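Local coordinates for protein G/U mismatch-specific DNA glycosylase (PDB 2C2Q) that is a mismatch-specific DNA glycosylase of the uracil-DNA glycosylase superfamily, a single chain built on a mixed beta-sheet with helices packed around it, at residues A[134-146]-A[150-162]. The protein carries 1 engineered substitution. Sequence-based numbering, arbitrary orientation.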
loop_
_atom_site.group_PDB
_atom_site.type_symbol
_atom_site.label_atom_id
_atom_site.label_comp_id
_atom_site.label_asym_id
_atom_site.label_seq_id
_atom_site.Cartn_x
_atom_site.Cartn_y
_atom_site.Cartn_z
ATOM N N THR A 134 10.743 4.078 -12.409
ATOM C CA THR A 134 10.086 2.775 -12.382
ATOM C C THR A 134 10.910 1.707 -13.102
ATOM O O THR A 134 10.934 0.548 -12.677
ATOM C CB THR A 134 8.665 2.861 -12.982
ATOM O OG1 THR A 134 8.738 3.380 -14.322
ATOM C CG2 THR A 134 7.811 3.877 -12.221
ATOM N N GLY A 135 11.606 2.108 -14.174
ATOM C CA GLY A 135 12.384 1.173 -14.993
ATOM C C GLY A 135 13.503 0.505 -14.228
ATOM O O GLY A 135 13.939 -0.595 -14.588
ATOM N N LYS A 136 13.944 1.166 -13.153
ATOM C CA LYS A 136 14.969 0.652 -12.237
ATOM C C LYS A 136 14.480 -0.202 -11.045
ATOM O O LYS A 136 15.305 -0.754 -10.282
ATOM C CB LYS A 136 15.803 1.835 -11.716
ATOM C CG LYS A 136 17.044 2.152 -12.567
ATOM C CD LYS A 136 16.708 2.426 -14.029
ATOM C CE LYS A 136 17.987 2.467 -14.871
ATOM N NZ LYS A 136 17.725 2.033 -16.269
ATOM N N LEU A 137 13.168 -0.320 -10.853
ATOM C CA LEU A 137 12.664 -1.028 -9.680
ATOM C C LEU A 137 12.260 -2.452 -10.008
ATOM O O LEU A 137 11.372 -2.667 -10.840
ATOM C CB LEU A 137 11.463 -0.276 -9.073
ATOM C CG LEU A 137 11.794 1.093 -8.489
ATOM C CD1 LEU A 137 10.562 1.955 -8.269
ATOM C CD2 LEU A 137 12.628 0.934 -7.228
ATOM N N PRO A 138 12.887 -3.442 -9.375
ATOM C CA PRO A 138 12.373 -4.810 -9.480
ATOM C C PRO A 138 11.141 -4.968 -8.580
ATOM O O PRO A 138 10.975 -4.176 -7.660
ATOM C CB PRO A 138 13.553 -5.658 -8.974
ATOM C CG PRO A 138 14.196 -4.774 -7.934
ATOM C CD PRO A 138 14.105 -3.380 -8.540
ATOM N N TYR A 139 10.304 -5.956 -8.869
ATOM C CA TYR A 139 9.233 -6.379 -7.979
ATOM C C TYR A 139 9.801 -7.213 -6.823
ATOM O O TYR A 139 10.805 -7.917 -6.988
ATOM C CB TYR A 139 8.244 -7.216 -8.760
ATOM C CG TYR A 139 7.446 -6.406 -9.759
ATOM C CD1 TYR A 139 6.701 -5.309 -9.347
ATOM C CD2 TYR A 139 7.469 -6.715 -11.132
ATOM C CE1 TYR A 139 5.965 -4.549 -10.242
ATOM C CE2 TYR A 139 6.730 -5.962 -12.051
ATOM C CZ TYR A 139 5.963 -4.884 -11.587
ATOM O OH TYR A 139 5.230 -4.116 -12.449
ATOM N N GLY A 140 9.147 -7.171 -5.664
ATOM C CA GLY A 140 9.615 -7.905 -4.484
ATOM C C GLY A 140 10.348 -7.029 -3.484
ATOM O O GLY A 140 10.308 -5.782 -3.553
ATOM N N PRO A 141 11.077 -7.659 -2.551
ATOM C CA PRO A 141 11.751 -6.899 -1.535
ATOM C C PRO A 141 12.777 -6.066 -2.169
ATOM O O PRO A 141 13.393 -6.484 -3.156
ATOM C CB PRO A 141 12.433 -7.946 -0.632
ATOM C CG PRO A 141 11.968 -9.192 -1.041
ATOM C CD PRO A 141 11.296 -9.104 -2.411
ATOM N N GLN A 142 12.972 -4.890 -1.628
ATOM C CA GLN A 142 13.991 -4.009 -2.120
ATOM C C GLN A 142 15.186 -4.085 -1.181
ATOM O O GLN A 142 15.021 -4.399 -0.003
ATOM C CB GLN A 142 13.461 -2.602 -2.189
ATOM C CG GLN A 142 12.153 -2.502 -2.992
ATOM C CD GLN A 142 12.383 -2.686 -4.512
ATOM O OE1 GLN A 142 13.068 -1.874 -5.152
ATOM N NE2 GLN A 142 11.810 -3.731 -5.068
ATOM N N PRO A 143 16.401 -3.883 -1.701
ATOM C CA PRO A 143 17.537 -3.603 -0.820
ATOM C C PRO A 143 17.112 -2.552 0.204
ATOM O O PRO A 143 16.411 -1.594 -0.151
ATOM C CB PRO A 143 18.587 -3.044 -1.790
ATOM C CG PRO A 143 18.354 -3.860 -3.029
ATOM C CD PRO A 143 16.827 -3.981 -3.118
ATOM N N GLN A 144 17.490 -2.774 1.462
ATOM C CA GLN A 144 17.215 -1.853 2.563
ATOM C C GLN A 144 17.858 -0.442 2.346
ATOM O O GLN A 144 19.083 -0.317 2.450
ATOM C CB GLN A 144 17.695 -2.524 3.874
ATOM C CG GLN A 144 17.057 -2.017 5.157
ATOM C CD GLN A 144 15.536 -2.140 5.186
ATOM O OE1 GLN A 144 14.978 -3.145 4.661
ATOM N NE2 GLN A 144 14.917 -1.211 5.744
ATOM N N PRO A 145 17.041 0.591 2.054
ATOM C CA PRO A 145 17.501 1.930 1.550
ATOM C C PRO A 145 17.921 3.105 2.499
ATOM O O PRO A 145 18.850 2.940 3.327
ATOM C CB PRO A 145 16.303 2.390 0.708
ATOM C CG PRO A 145 15.336 1.222 0.749
ATOM C CD PRO A 145 15.569 0.542 2.090
ATOM N N LEU A 146 17.270 4.283 2.331
ATOM C CA LEU A 146 17.722 5.592 2.912
ATOM C C LEU A 146 16.699 6.766 3.022
ATOM O O LEU A 146 16.187 7.282 2.025
ATOM C CB LEU A 146 18.962 6.142 2.181
ATOM C CG LEU A 146 20.347 5.462 2.133
ATOM C CD1 LEU A 146 21.296 6.289 1.231
ATOM C CD2 LEU A 146 20.980 5.186 3.545
ATOM N N ALA A 150 15.060 0.020 10.117
ATOM C CA ALA A 150 15.738 -1.145 9.569
ATOM C C ALA A 150 14.833 -2.354 9.663
ATOM O O ALA A 150 15.011 -3.354 8.934
ATOM C CB ALA A 150 16.997 -1.441 10.382
ATOM N N GLU A 151 13.874 -2.285 10.588
ATOM C CA GLU A 151 13.027 -3.467 10.798
ATOM C C GLU A 151 11.800 -3.302 9.922
ATOM O O GLU A 151 10.892 -4.173 9.947
ATOM C CB GLU A 151 12.699 -3.682 12.278
ATOM C CG GLU A 151 13.886 -4.346 13.013
ATOM C CD GLU A 151 13.827 -4.225 14.528
ATOM O OE1 GLU A 151 13.387 -3.152 15.027
ATOM O OE2 GLU A 151 14.251 -5.224 15.212
ATOM N N THR A 152 11.835 -2.236 9.121
ATOM C CA THR A 152 10.768 -1.937 8.083
ATOM C C THR A 152 11.304 -2.250 6.674
ATOM O O THR A 152 12.014 -1.477 6.099
ATOM C CB THR A 152 10.309 -0.436 8.091
ATOM O OG1 THR A 152 9.694 -0.108 9.350
ATOM C CG2 THR A 152 9.157 -0.209 7.019
ATOM N N GLU A 153 10.953 -3.412 6.182
ATOM C CA GLU A 153 11.328 -3.858 4.832
ATOM C C GLU A 153 10.453 -3.140 3.811
ATOM O O GLU A 153 9.322 -2.749 4.110
ATOM C CB GLU A 153 10.951 -5.316 4.679
ATOM C CG GLU A 153 11.681 -6.380 5.444
ATOM C CD GLU A 153 10.984 -7.732 5.209
ATOM O OE1 GLU A 153 10.640 -8.364 6.194
ATOM O OE2 GLU A 153 10.759 -8.198 4.018
ATOM N N LEU A 154 10.947 -3.037 2.575
ATOM C CA LEU A 154 10.242 -2.231 1.548
ATOM C C LEU A 154 10.062 -3.131 0.330
ATOM O O LEU A 154 10.989 -3.850 -0.085
ATOM C CB LEU A 154 11.087 -1.027 1.228
ATOM C CG LEU A 154 10.631 0.284 0.578
ATOM C CD1 LEU A 154 11.755 1.238 0.845
ATOM C CD2 LEU A 154 10.356 0.148 -0.929
ATOM N N TRP A 155 8.866 -3.116 -0.254
ATOM C CA TRP A 155 8.534 -4.066 -1.308
ATOM C C TRP A 155 7.864 -3.257 -2.392
ATOM O O TRP A 155 7.262 -2.195 -2.121
ATOM C CB TRP A 155 7.530 -5.133 -0.808
ATOM C CG TRP A 155 8.162 -6.301 -0.010
ATOM C CD1 TRP A 155 8.901 -6.220 1.142
ATOM C CD2 TRP A 155 8.079 -7.696 -0.327
ATOM N NE1 TRP A 155 9.259 -7.478 1.583
ATOM C CE2 TRP A 155 8.789 -8.407 0.690
ATOM C CE3 TRP A 155 7.489 -8.428 -1.374
ATOM C CZ2 TRP A 155 8.917 -9.816 0.683
ATOM C CZ3 TRP A 155 7.608 -9.833 -1.373
ATOM C CH2 TRP A 155 8.354 -10.505 -0.356
ATOM N N VAL A 156 7.958 -3.777 -3.620
ATOM C CA VAL A 156 7.312 -3.124 -4.770
ATOM C C VAL A 156 6.514 -4.192 -5.472
ATOM O O VAL A 156 7.008 -5.319 -5.675
ATOM C CB VAL A 156 8.334 -2.435 -5.702
ATOM C CG1 VAL A 156 7.655 -1.895 -6.979
ATOM C CG2 VAL A 156 9.065 -1.256 -4.992
ATOM N N LEU A 157 5.237 -3.901 -5.765
ATOM C CA LEU A 157 4.358 -4.940 -6.256
ATOM C C LEU A 157 3.775 -4.559 -7.595
ATOM O O LEU A 157 3.652 -3.384 -7.862
ATOM C CB LEU A 157 3.205 -5.246 -5.288
ATOM C CG LEU A 157 3.647 -5.578 -3.843
ATOM C CD1 LEU A 157 2.370 -5.523 -2.898
ATOM C CD2 LEU A 157 4.267 -6.917 -3.758
ATOM N N PRO A 158 3.449 -5.556 -8.443
ATOM C CA PRO A 158 2.790 -5.272 -9.742
ATOM C C PRO A 158 1.427 -4.671 -9.482
ATOM O O PRO A 158 0.663 -5.201 -8.677
ATOM C CB PRO A 158 2.663 -6.666 -10.396
ATOM C CG PRO A 158 3.787 -7.501 -9.752
ATOM C CD PRO A 158 3.696 -7.006 -8.269
ATOM N N SER A 159 1.134 -3.563 -10.167
ATOM C CA SER A 159 -0.215 -2.924 -10.032
ATOM C C SER A 159 -1.388 -3.896 -10.286
ATOM O O SER A 159 -1.354 -4.710 -11.230
ATOM C CB SER A 159 -0.289 -1.669 -10.907
ATOM O OG SER A 159 -1.594 -1.187 -10.922
ATOM N N THR A 160 -2.416 -3.828 -9.434
ATOM C CA THR A 160 -3.638 -4.586 -9.589
ATOM C C THR A 160 -4.667 -3.797 -10.405
ATOM O O THR A 160 -5.799 -4.221 -10.529
ATOM C CB THR A 160 -4.215 -4.976 -8.226
ATOM O OG1 THR A 160 -4.376 -3.772 -7.442
ATOM C CG2 THR A 160 -3.223 -5.880 -7.439
ATOM N N SER A 161 -4.275 -2.624 -10.916
ATOM C CA SER A 161 -5.192 -1.804 -11.678
ATOM C C SER A 161 -5.518 -2.467 -13.030
ATOM O O SER A 161 -4.671 -3.214 -13.547
ATOM C CB SER A 161 -4.603 -0.409 -11.778
ATOM O OG SER A 161 -4.427 -0.099 -13.134
ATOM N N PRO A 162 -6.737 -2.257 -13.553
ATOM C CA PRO A 162 -7.203 -2.975 -14.752
ATOM C C PRO A 162 -6.283 -2.757 -15.945
ATOM O O PRO A 162 -6.022 -3.724 -16.680
ATOM C CB PRO A 162 -8.622 -2.421 -14.984
ATOM C CG PRO A 162 -9.039 -1.857 -13.701
ATOM C CD PRO A 162 -7.782 -1.367 -13.002
HETATM O O HOH W 1 13.725 -3.542 2.349
#
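Gly140 and Val156 form an antiparallel hydrogen-bonded pair in a beta hairpin at the edge of the sheet, tying edge strand 140-141 to strand 153-156, which bonds on its other side to strand 117-120. Gly140 N donates to Val156 O over 2.8 Å, while Val156 N returns to Gly140 O at 3.1 Å. That carbonyl is gripped twice: Gln142 NE2 reaches Gly140 O at 3.0 Å from the opposite face of its plane, with an N-H...O angle of 172°. The bend at chi2 (-72°) folds the Gln142 amide back over its own segment, where NE2 also donates to Pro138 O and CD rests on Val156 CG2. Gln142 N meets Leu154 O at 2.7 Å.

Beyond this bond the two segments move apart, to 6.6 Å between the CA atoms of Gln144 and Glu153, and a water bridges them: it donates to Gln142 O and to Gln144 OE1 and accepts from Leu154 N. Gln144 NE2 then donates to Thr152 O (2.9 Å), from above the carbonyl plane but within its own amide plane.

Two prolines pack on aromatic faces. Pro141 CD sits 3.7 Å from the centroid of the Trp155 six-membered ring, 5° off its normal; in the ring plane, Trp155 NE1 donates to Glu153 OE2, while Glu153 OE1 pairs with Arg179. Pro158 CG lies 3.6 Å from the Tyr139 ring centroid, and Lys123 makes a cation-pi contact with that ring.

Two glutamine amides and one water thus extend the bonding that Gly140 N and Gln142 N begin along a short edge strand, whose Pro141 has no N-H to offer on the outer side.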